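Local coordinates for protein Orf11 (Staphylococcus phage P68, PDB 6O43) that is a potential lysin of the phage, which probably helps to break down the staphylococcal cell wall, at residues Ser104-Gln109 / Ile148-Ala153; Pro110-Ala115 / Lys129-Phe134. One frame throughout, in Å; residues are numbered along the deposited sequence.

Contact 1. Residues Ser104-Gln109 / Ile148-Ala153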
loop_
_atom_site.group_PDB
_atom_site.type_symbol
_atom_site.label_atom_id
_atom_site.label_comp_id
_atom_site.label_asym_id
_atom_site.label_seq_id
_atom_site.Cartn_x
_atom_site.Cartn_y
_atom_site.Cartn_z
ATOM N N SER A 104 4.949 5.573 -7.497
ATOM C CA SER A 104 4.098 4.792 -8.389
ATOM C C SER A 104 4.520 4.906 -9.847
ATOM O O SER A 104 4.079 4.092 -10.667
ATOM C CB SER A 104 2.633 5.219 -8.250
ATOM O OG SER A 104 2.376 6.408 -8.977
ATOM N N LYS A 105 5.355 5.889 -10.192
ATOM C CA LYS A 105 5.864 6.049 -11.552
ATOM C C LYS A 105 7.345 5.700 -11.674
ATOM O O LYS A 105 7.961 6.006 -12.699
ATOM C CB LYS A 105 5.643 7.483 -12.039
ATOM C CG LYS A 105 4.262 8.061 -11.773
ATOM C CD LYS A 105 4.203 9.492 -12.277
ATOM C CE LYS A 105 3.155 10.312 -11.548
ATOM N NZ LYS A 105 3.237 11.757 -11.910
ATOM N N GLN A 106 7.935 5.087 -10.653
ATOM C CA GLN A 106 9.373 4.850 -10.657
ATOM C C GLN A 106 9.735 3.675 -11.560
ATOM O O GLN A 106 8.959 2.731 -11.738
ATOM C CB GLN A 106 9.878 4.582 -9.237
ATOM C CG GLN A 106 9.407 3.258 -8.661
ATOM C CD GLN A 106 9.670 3.138 -7.172
ATOM O OE1 GLN A 106 10.586 3.764 -6.640
ATOM N NE2 GLN A 106 8.854 2.336 -6.490
ATOM N N ALA A 107 10.923 3.751 -12.147
ATOM C CA ALA A 107 11.510 2.572 -12.760
ATOM C C ALA A 107 11.917 1.581 -11.674
ATOM O O ALA A 107 12.074 1.934 -10.502
ATOM C CB ALA A 107 12.721 2.954 -13.611
ATOM N N GLY A 108 12.079 0.326 -12.061
ATOM C CA GLY A 108 12.557 -0.659 -11.117
ATOM C C GLY A 108 12.278 -2.075 -11.578
ATOM O O GLY A 108 11.832 -2.316 -12.698
ATOM N N GLN A 109 12.580 -3.001 -10.678
ATOM C CA GLN A 109 12.370 -4.427 -10.871
ATOM C C GLN A 109 12.184 -5.052 -9.500
ATOM O O GLN A 109 12.588 -4.460 -8.492
ATOM C CB GLN A 109 13.558 -5.076 -11.604
ATOM C CG GLN A 109 14.842 -5.123 -10.779
ATOM C CD GLN A 109 16.069 -5.464 -11.615
ATOM O OE1 GLN A 109 16.134 -5.135 -12.801
ATOM N NE2 GLN A 109 17.048 -6.124 -10.999
ATOM N N ILE A 148 6.813 -2.492 -4.937
ATOM C CA ILE A 148 7.528 -3.745 -5.213
ATOM C C ILE A 148 9.037 -3.555 -5.345
ATOM O O ILE A 148 9.791 -4.336 -4.738
ATOM C CB ILE A 148 6.915 -4.442 -6.439
ATOM C CG1 ILE A 148 5.610 -5.149 -6.051
ATOM C CG2 ILE A 148 7.909 -5.430 -7.048
ATOM C CD1 ILE A 148 4.681 -5.396 -7.205
ATOM N N PRO A 149 9.544 -2.581 -6.107
ATOM C CA PRO A 149 11.002 -2.511 -6.321
ATOM C C PRO A 149 11.803 -2.252 -5.059
ATOM O O PRO A 149 12.990 -2.601 -5.020
ATOM C CB PRO A 149 11.163 -1.353 -7.316
ATOM C CG PRO A 149 9.806 -1.143 -7.906
ATOM C CD PRO A 149 8.823 -1.538 -6.854
ATOM N N LEU A 150 11.196 -1.672 -4.022
ATOM C CA LEU A 150 11.957 -1.030 -2.958
ATOM C C LEU A 150 12.302 -1.942 -1.786
ATOM O O LEU A 150 13.282 -1.668 -1.083
ATOM C CB LEU A 150 11.190 0.190 -2.445
ATOM C CG LEU A 150 11.057 1.285 -3.502
ATOM C CD1 LEU A 150 10.198 2.432 -3.003
ATOM C CD2 LEU A 150 12.439 1.779 -3.904
ATOM N N THR A 151 11.536 -3.002 -1.545
ATOM C CA THR A 151 11.830 -3.921 -0.457
ATOM C C THR A 151 11.530 -5.341 -0.906
ATOM O O THR A 151 10.650 -5.571 -1.742
ATOM C CB THR A 151 11.021 -3.605 0.810
ATOM O OG1 THR A 151 9.629 -3.822 0.554
ATOM C CG2 THR A 151 11.233 -2.159 1.243
ATOM N N ALA A 152 12.280 -6.293 -0.348
ATOM C CA ALA A 152 12.023 -7.697 -0.646
ATOM C C ALA A 152 10.666 -8.131 -0.110
ATOM O O ALA A 152 9.978 -8.947 -0.734
ATOM C CB ALA A 152 13.139 -8.572 -0.069
ATOM N N ALA A 153 10.258 -7.586 1.040
ATOM C CA ALA A 153 8.972 -7.957 1.624
ATOM C C ALA A 153 7.814 -7.577 0.709
ATOM O O ALA A 153 6.833 -8.321 0.598
ATOM C CB ALA A 153 8.802 -7.305 2.998
HETATM O O HOH W 1 14.706 -3.969 -6.987
#
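Pro-149 and Gln-106 bury the most surface here, and they meet where the amide of Gln-106 passes beside the proline ring, NE2 lying 3.9 Å from Pro-149 CG. The same amide reaches Leu-150, whose CD1 is 3.7 Å from Gln-106 NE2, while both leucine methyls lie near OE1. With chi1 at 69°, Gln-106 CG sits between the backbone N and the carbonyl carbon; the chain then runs out extended and carries its amide across to 148-153. A glutamine suits the place because its flat amide, on a long flexible stem, can lie against the apolar atoms of Pro-149 and Leu-150 while NE2 donates to the carbonyl O of Arg-145, in helix 143-147.

Gln-109 takes part through its backbone. Its O accepts a CA-H...O contact from Pro-149 CA (3.3 Å) and a hydrogen bond from a water at 2.6 Å; that water also donates to Pro-149 O, bridging the two segments. Just before it in the chain, Gly-108 runs close beside the CB corner of the ring, its CA 4.1 Å from Pro-149 CB, with backbone angles (162/-174) that call for glycine. The arrangement is loop-against-turn packing at the surface of an all-helical fold, on the connection that leads to the N-cap Thr-151 of helix 152-159.

Contact 2. Residues Pro110-Ala115 / Lys129-Phe134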
loop_
_atom_site.group_PDB
_atom_site.type_symbol
_atom_site.label_atom_id
_atom_site.label_comp_id
_atom_site.label_asym_id
_atom_site.label_seq_id
_atom_site.Cartn_x
_atom_site.Cartn_y
_atom_site.Cartn_z
ATOM N N PRO A 110 11.571 -6.230 -9.423
ATOM C CA PRO A 110 11.321 -6.839 -8.113
ATOM C C PRO A 110 12.621 -7.197 -7.409
ATOM O O PRO A 110 13.666 -7.407 -8.031
ATOM C CB PRO A 110 10.500 -8.093 -8.449
ATOM C CG PRO A 110 9.880 -7.799 -9.796
ATOM C CD PRO A 110 10.949 -6.999 -10.515
ATOM N N SER A 111 12.538 -7.249 -6.081
ATOM C CA SER A 111 13.669 -7.549 -5.208
ATOM C C SER A 111 13.381 -8.869 -4.507
ATOM O O SER A 111 12.537 -8.927 -3.606
ATOM C CB SER A 111 13.887 -6.419 -4.205
ATOM O OG SER A 111 14.701 -6.844 -3.133
ATOM N N TRP A 112 14.076 -9.929 -4.916
ATOM C CA TRP A 112 13.702 -11.275 -4.504
ATOM C C TRP A 112 14.389 -11.742 -3.226
ATOM O O TRP A 112 13.984 -12.770 -2.673
ATOM C CB TRP A 112 13.980 -12.261 -5.641
ATOM C CG TRP A 112 13.161 -11.965 -6.854
ATOM C CD1 TRP A 112 13.589 -11.388 -8.012
ATOM C CD2 TRP A 112 11.758 -12.200 -7.015
ATOM N NE1 TRP A 112 12.538 -11.263 -8.894
ATOM C CE2 TRP A 112 11.405 -11.755 -8.304
ATOM C CE3 TRP A 112 10.769 -12.753 -6.198
ATOM C CZ2 TRP A 112 10.102 -11.845 -8.793
ATOM C CZ3 TRP A 112 9.474 -12.841 -6.685
ATOM C CH2 TRP A 112 9.154 -12.390 -7.971
ATOM N N TYR A 113 15.393 -11.018 -2.730
ATOM C CA TYR A 113 16.038 -11.392 -1.481
ATOM C C TYR A 113 16.308 -10.152 -0.642
ATOM O O TYR A 113 16.467 -9.048 -1.166
ATOM C CB TYR A 113 17.346 -12.168 -1.718
ATOM C CG TYR A 113 18.473 -11.353 -2.313
ATOM C CD1 TYR A 113 18.596 -11.202 -3.688
ATOM C CD2 TYR A 113 19.420 -10.746 -1.501
ATOM C CE1 TYR A 113 19.627 -10.463 -4.238
ATOM C CE2 TYR A 113 20.457 -10.008 -2.041
ATOM C CZ TYR A 113 20.555 -9.868 -3.411
ATOM O OH TYR A 113 21.583 -9.134 -3.954
ATOM N N ASP A 114 16.359 -10.356 0.672
ATOM C CA ASP A 114 16.577 -9.280 1.634
ATOM C C ASP A 114 18.056 -8.909 1.637
ATOM O O ASP A 114 18.891 -9.651 2.167
ATOM C CB ASP A 114 16.105 -9.720 3.019
ATOM C CG ASP A 114 16.368 -8.679 4.095
ATOM O OD1 ASP A 114 16.911 -7.598 3.780
ATOM O OD2 ASP A 114 16.022 -8.947 5.267
ATOM N N ALA A 115 18.380 -7.751 1.056
ATOM C CA ALA A 115 19.767 -7.313 0.963
ATOM C C ALA A 115 20.447 -7.200 2.320
ATOM O O ALA A 115 21.679 -7.113 2.368
ATOM C CB ALA A 115 19.845 -5.970 0.233
ATOM N N LYS A 129 8.443 -15.255 -13.607
ATOM C CA LYS A 129 7.071 -14.776 -13.743
ATOM C C LYS A 129 6.906 -13.400 -13.108
ATOM O O LYS A 129 6.283 -12.509 -13.698
ATOM C CB LYS A 129 6.106 -15.786 -13.129
ATOM C CG LYS A 129 6.103 -17.117 -13.859
ATOM C CD LYS A 129 5.469 -18.221 -13.036
ATOM C CE LYS A 129 5.709 -19.574 -13.686
ATOM N NZ LYS A 129 5.329 -19.556 -15.127
ATOM N N GLY A 130 7.475 -13.205 -11.918
ATOM C CA GLY A 130 7.368 -11.912 -11.259
ATOM C C GLY A 130 8.077 -10.811 -12.023
ATOM O O GLY A 130 7.524 -9.726 -12.231
ATOM N N ASN A 131 9.314 -11.077 -12.452
ATOM C CA ASN A 131 10.045 -10.099 -13.252
ATOM C C ASN A 131 9.263 -9.713 -14.500
ATOM O O ASN A 131 9.185 -8.531 -14.853
ATOM C CB ASN A 131 11.418 -10.652 -13.644
ATOM C CG ASN A 131 12.338 -10.832 -12.457
ATOM O OD1 ASN A 131 12.112 -10.264 -11.388
ATOM N ND2 ASN A 131 13.396 -11.611 -12.645
ATOM N N ALA A 132 8.673 -10.699 -15.179
ATOM C CA ALA A 132 7.964 -10.421 -16.424
ATOM C C ALA A 132 6.675 -9.642 -16.177
ATOM O O ALA A 132 6.358 -8.703 -16.918
ATOM C CB ALA A 132 7.673 -11.729 -17.156
ATOM N N ASP A 133 5.910 -10.025 -15.152
ATOM C CA ASP A 133 4.685 -9.294 -14.841
ATOM C C ASP A 133 4.988 -7.840 -14.514
ATOM O O ASP A 133 4.318 -6.926 -15.009
ATOM C CB ASP A 133 3.946 -9.953 -13.674
ATOM C CG ASP A 133 2.632 -9.257 -13.353
ATOM O OD1 ASP A 133 1.652 -9.479 -14.092
ATOM O OD2 ASP A 133 2.591 -8.475 -12.380
ATOM N N PHE A 134 6.004 -7.606 -13.683
ATOM C CA PHE A 134 6.324 -6.240 -13.287
ATOM C C PHE A 134 6.766 -5.410 -14.483
ATOM O O PHE A 134 6.402 -4.232 -14.602
ATOM C CB PHE A 134 7.411 -6.236 -12.215
ATOM C CG PHE A 134 7.594 -4.900 -11.566
ATOM C CD1 PHE A 134 6.747 -4.497 -10.543
ATOM C CD2 PHE A 134 8.587 -4.035 -11.993
ATOM C CE1 PHE A 134 6.895 -3.267 -9.943
ATOM C CE2 PHE A 134 8.740 -2.799 -11.400
ATOM C CZ PHE A 134 7.887 -2.413 -10.372
HETATM O O HOH W 2 14.294 -8.579 -10.383
#
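The indole of Trp-112 carries Pro-110 CB on one face, 3.4 Å above the plane and offset toward the rim, while helix 124-136 meets it at the edge, where Gly-130 CA lies in the ring plane, 3.7 Å from Trp-112 CZ2. A glycine fits this turn of the helix, since a CB would collide with the six-membered ring. Next to it, Trp-112 NE1 donates to Asn-131 OD1 over 2.7 Å. The bond is nearly straight at the hydrogen (161°) and stays in the indole plane, but the donor is tilted 29° from the carbonyl plane of the amide, and the two flat groups are turned 60° apart. Asn-131 CG stands beside its own backbone N, anti to the carbonyl carbon, which brings OD1 over to the loop.

This is an irregular loop segment docked on a helix in an all-helical fold, with Thr-155 and Tyr-159 of helix 152-159 also touching the indole. OD1 has a second donor, a water at 2.9 Å from Asn-131 OD1 that also donates to Pro-110 O, so the side-chain oxygen holds the loop both directly and through solvent. Pro-110, compact and without an N-H to satisfy, fills the space between this amide and Phe-134: its CD is 3.6 Å from Asn-131 OD1, and its CG packs 3.8 Å from Phe-134 CB.

From the N terminus, the chain leaves helix 89-104 and enters a long loop that supplies the first segments of both contacts, 104-109 running directly into 110-115. Contact 2 closes first, when helix 124-136 returns to the loop; contact 1 closes later, beyond helix 143-147, so the smaller loop lies wholly within the larger and the two do not cross. Their centres are about 9 Å apart. Phe-134 joins them: its CZ lies 3.4 Å from Pro-149 CG, and its CE2 is as close to Gly-108 O. Farther along, Ala-152 packs on Ser-111 and Tyr-113, so the loop is tied to helix 124-136 and to the start of helix 152-159.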